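Local coordinates for protein glycerate 2-kinase (PDB 1X3L) that catalyses the ATP-dependent phosphorylation of D-glycerate to 2-phosphoglycerate, with magnesium as its preferred metal cofactor, at residues 171-176 with 235-240; 201-204 with 210-213. All coordinates share one frame; numbering follows the deposited sequence.

Interaction 1: residues 171-176 with 235-240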
# COMPACT_ATOMS: atom_id res chain seq x y z
N LYS A 171 3.06 -5.42 -19.02
CA LYS A 171 3.37 -4.03 -19.34
C LYS A 171 3.55 -3.83 -20.84
O LYS A 171 3.28 -2.74 -21.36
CB LYS A 171 4.63 -3.57 -18.60
CG LYS A 171 4.44 -3.36 -17.10
CD LYS A 171 5.70 -2.85 -16.42
CE LYS A 171 5.44 -2.59 -14.94
NZ LYS A 171 6.56 -1.87 -14.28
N HIS A 172 3.99 -4.87 -21.54
CA HIS A 172 4.20 -4.77 -22.98
C HIS A 172 3.02 -5.11 -23.88
O HIS A 172 3.17 -5.24 -25.09
CB HIS A 172 5.43 -5.58 -23.40
CG HIS A 172 6.73 -4.95 -23.00
ND1 HIS A 172 7.24 -5.05 -21.72
CD2 HIS A 172 7.58 -4.15 -23.68
CE1 HIS A 172 8.34 -4.33 -21.63
NE2 HIS A 172 8.57 -3.77 -22.80
N ILE A 173 1.83 -5.26 -23.29
CA ILE A 173 0.63 -5.54 -24.07
C ILE A 173 -0.51 -4.67 -23.55
O ILE A 173 -1.69 -4.97 -23.75
CB ILE A 173 0.20 -7.02 -24.02
CG1 ILE A 173 0.05 -7.49 -22.57
CG2 ILE A 173 1.20 -7.87 -24.78
CD1 ILE A 173 -0.43 -8.92 -22.45
N SER A 174 -0.12 -3.59 -22.87
CA SER A 174 -1.07 -2.64 -22.31
C SER A 174 -0.75 -1.25 -22.83
O SER A 174 0.42 -0.87 -22.92
CB SER A 174 -0.98 -2.65 -20.78
OG SER A 174 -1.66 -1.53 -20.24
N LYS A 175 -1.78 -0.48 -23.16
CA LYS A 175 -1.58 0.87 -23.67
C LYS A 175 -1.40 1.92 -22.58
O LYS A 175 -1.08 3.07 -22.87
CB LYS A 175 -2.75 1.26 -24.58
CG LYS A 175 -2.88 0.37 -25.82
CD LYS A 175 -3.97 0.86 -26.77
CE LYS A 175 -3.65 2.25 -27.33
NZ LYS A 175 -4.72 2.71 -28.27
N VAL A 176 -1.58 1.53 -21.32
CA VAL A 176 -1.44 2.50 -20.23
C VAL A 176 -0.40 2.15 -19.16
O VAL A 176 0.07 3.02 -18.42
CB VAL A 176 -2.80 2.75 -19.54
CG1 VAL A 176 -3.74 3.45 -20.51
CG2 VAL A 176 -3.41 1.45 -19.08
N GLU A 235 -2.46 -15.49 -30.83
CA GLU A 235 -1.68 -14.96 -31.95
C GLU A 235 -1.50 -13.45 -31.82
O GLU A 235 -0.43 -12.92 -32.13
CB GLU A 235 -2.38 -15.28 -33.27
CG GLU A 235 -1.46 -15.32 -34.48
CD GLU A 235 -2.23 -15.42 -35.79
OE1 GLU A 235 -3.20 -16.22 -35.86
OE2 GLU A 235 -1.87 -14.70 -36.75
N SER A 236 -2.54 -12.76 -31.35
CA SER A 236 -2.51 -11.31 -31.19
C SER A 236 -1.39 -10.86 -30.26
O SER A 236 -0.83 -9.78 -30.44
CB SER A 236 -3.85 -10.80 -30.67
OG SER A 236 -4.09 -11.26 -29.35
N VAL A 237 -1.08 -11.68 -29.26
CA VAL A 237 -0.02 -11.33 -28.32
C VAL A 237 1.34 -11.47 -28.99
O VAL A 237 2.18 -10.58 -28.90
CB VAL A 237 -0.07 -12.21 -27.05
CG1 VAL A 237 1.17 -11.97 -26.19
CG2 VAL A 237 -1.32 -11.89 -26.25
N ARG A 238 1.56 -12.59 -29.68
CA ARG A 238 2.83 -12.78 -30.38
C ARG A 238 3.01 -11.69 -31.43
O ARG A 238 4.10 -11.14 -31.59
CB ARG A 238 2.89 -14.15 -31.06
CG ARG A 238 3.34 -15.29 -30.17
CD ARG A 238 3.69 -16.51 -31.01
NE ARG A 238 2.56 -16.96 -31.82
CZ ARG A 238 1.46 -17.51 -31.32
NH1 ARG A 238 1.33 -17.68 -30.01
NH2 ARG A 238 0.47 -17.86 -32.14
N LEU A 239 1.93 -11.37 -32.14
CA LEU A 239 2.00 -10.36 -33.18
C LEU A 239 2.36 -8.97 -32.65
O LEU A 239 3.19 -8.28 -33.22
CB LEU A 239 0.67 -10.28 -33.95
CG LEU A 239 0.65 -9.26 -35.10
CD1 LEU A 239 1.71 -9.62 -36.13
CD2 LEU A 239 -0.74 -9.23 -35.74
N HIS A 240 1.73 -8.56 -31.55
CA HIS A 240 2.03 -7.25 -31.01
C HIS A 240 3.48 -7.18 -30.54
O HIS A 240 4.14 -6.16 -30.72
CB HIS A 240 1.13 -6.91 -29.83
CG HIS A 240 1.49 -5.61 -29.18
ND1 HIS A 240 1.33 -4.40 -29.81
CD2 HIS A 240 2.07 -5.34 -27.98
CE1 HIS A 240 1.80 -3.43 -29.04
NE2 HIS A 240 2.25 -3.98 -27.92
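The imidazole of His-240 leans out of helix 235-246 and overlaps the backbone turn at His-172 and the branched side chain of Ile-173. Its ring meets the carbonyl of His-172 edge-on, with that oxygen close to the ring plane: CD2 lies 3.1 Å from His-172 O, and NE2 lies 3.2 Å from the same atom. With CG anti to the backbone N (chi1 176°), the ring is carried away from the helix and into the loop. Ile-173 comes from an oblique direction, its CG2 methyl 4.2 Å from His-240 CD2. The same methyl approaches Val-237 CG1 at 4.3 Å, so Ile-173 also packs on Val-237, which lies one turn before His-240 on the helix. Branched aliphatic chains suit this place, since both are buried and both also lie against helix 146-158, Ile-173 on Leu-149 and Val-237 on Thr-152.

The loop opens where His-172 leaves the helical conformation after helix 163-171. The His-172 ring itself turns elsewhere: its NE2 bonds to Glu-251, its ND1 to Thr-168 O, and it stacks edge-to-face with Phe-217. A little further on, Ser-174 OG accepts from Val-176 N at 3.2 Å, forming an ST turn that bends the chain. The contact thus ties the exit of one helix to the flank of another.

His-240 ND1 is hydrogen-bonded to the carboxylate of Glu-142. With an acid at ND1, the buried imidazole may be biased toward the protonated form.

Interaction 2: residues 201-204 with 210-213; sequences NLEA and TVKD
Val-211 sends its CB toward the turn at 201-204, where the side chain forks into two methyls with separate tasks. CG1 lies anti to the carbonyl carbon (chi1 -65°) and meets Leu-202, 3.9 Å from CB and 4.2 Å from CD1; the two side chains cross at about a right angle. CG2, set between the backbone N and carbonyl carbon, rests instead on backbone, 3.8 Å from Leu-202 O and 3.9 Å from Glu-203 CA. A short forked residue fits here because it can press on a side chain and a main chain at once. An alanine here would lose both methyls and would probably leave a gap beside Leu-202 CB and Glu-203 CA, with the leucine less firmly placed on this side.

Glu-203 touches with its aliphatic part: CG is 3.7 Å from Lys-212 O. Its OE1 stands 5.2 Å from Asp-213 OD1, a proximity of like charges probably eased by the hydrogen bonds of Asp-213 to Thr-215 and Thr-252. Lys-212 leads its amine away to a salt bridge with Asp-256.

No hydrogen bond joins the segments, which belong to one long loop between strand 188-194 and helix 217-226. Leu-202 also rests on Ile-193 of that strand, while Thr-210 touches Val-191 and, on strand 124-129, Ile-127 and Ile-129, seating the loop on the parallel sheet.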
# COMPACT_ATOMS: atom_id res chain seq x y z
N ASN A 201 8.13 -0.05 -4.04
CA ASN A 201 8.62 -0.06 -5.42
C ASN A 201 7.45 0.35 -6.31
O ASN A 201 6.48 -0.39 -6.47
CB ASN A 201 9.13 -1.45 -5.79
CG ASN A 201 9.44 -1.59 -7.26
OD1 ASN A 201 9.89 -0.65 -7.91
ND2 ASN A 201 9.22 -2.79 -7.80
N LEU A 202 7.55 1.55 -6.89
CA LEU A 202 6.50 2.10 -7.74
C LEU A 202 6.22 1.32 -9.02
O LEU A 202 5.11 1.36 -9.56
CB LEU A 202 6.82 3.55 -8.07
CG LEU A 202 7.05 4.48 -6.87
CD1 LEU A 202 7.39 5.89 -7.36
CD2 LEU A 202 5.81 4.51 -5.99
N GLU A 203 7.22 0.60 -9.52
CA GLU A 203 7.07 -0.17 -10.75
C GLU A 203 5.97 -1.21 -10.66
O GLU A 203 5.35 -1.56 -11.67
CB GLU A 203 8.39 -0.88 -11.10
CG GLU A 203 9.38 -0.02 -11.85
CD GLU A 203 10.67 -0.76 -12.18
OE1 GLU A 203 10.61 -1.96 -12.52
OE2 GLU A 203 11.75 -0.13 -12.12
N ALA A 204 5.71 -1.70 -9.45
CA ALA A 204 4.71 -2.72 -9.22
C ALA A 204 3.29 -2.20 -9.00
O ALA A 204 2.33 -2.83 -9.43
CB ALA A 204 5.12 -3.59 -8.02
N THR A 210 2.82 5.37 -14.70
CA THR A 210 3.50 6.66 -14.79
C THR A 210 4.99 6.62 -14.41
O THR A 210 5.62 7.66 -14.23
CB THR A 210 2.81 7.74 -13.91
OG1 THR A 210 3.03 7.43 -12.52
CG2 THR A 210 1.32 7.78 -14.18
N VAL A 211 5.55 5.42 -14.27
CA VAL A 211 6.96 5.30 -13.93
C VAL A 211 7.69 4.53 -15.02
O VAL A 211 7.09 3.77 -15.78
CB VAL A 211 7.16 4.57 -12.58
CG1 VAL A 211 6.58 5.40 -11.44
CG2 VAL A 211 6.52 3.20 -12.62
N LYS A 212 9.00 4.72 -15.08
CA LYS A 212 9.80 4.04 -16.09
C LYS A 212 9.70 2.53 -15.98
O LYS A 212 9.42 1.99 -14.91
CB LYS A 212 11.27 4.46 -15.97
CG LYS A 212 11.52 5.94 -16.23
CD LYS A 212 13.01 6.25 -16.35
CE LYS A 212 13.75 6.02 -15.04
NZ LYS A 212 13.20 6.87 -13.95
N ASP A 213 9.91 1.86 -17.11
CA ASP A 213 9.90 0.41 -17.18
C ASP A 213 11.11 0.00 -18.02
O ASP A 213 11.10 0.13 -19.25
CB ASP A 213 8.62 -0.11 -17.84
CG ASP A 213 8.74 -1.57 -18.25
OD1 ASP A 213 9.48 -2.32 -17.57
OD2 ASP A 213 8.09 -1.98 -19.24

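Interaction 1 bridges a long span of the chain, from 171-176 to 235-240, and interaction 2 folds up a loop within that span. Their centres are 18 Å apart, yet they meet directly. Lys-171 NZ lies 2.9 Å from Glu-203 O, a probable hydrogen bond, and His-172 CE1 packs 3.4 Å from Asp-213 OD2. The aliphatic stem of Lys-171 joins in, with CD 3.8 Å from Asp-213 CG. Through Lys-171 and His-172, the end of helix 163-171 is joined to the loop of interaction 2. Both interactions lie away from Lys-58, the substrate-binding residue inferred by similarity, and are best read as architecture.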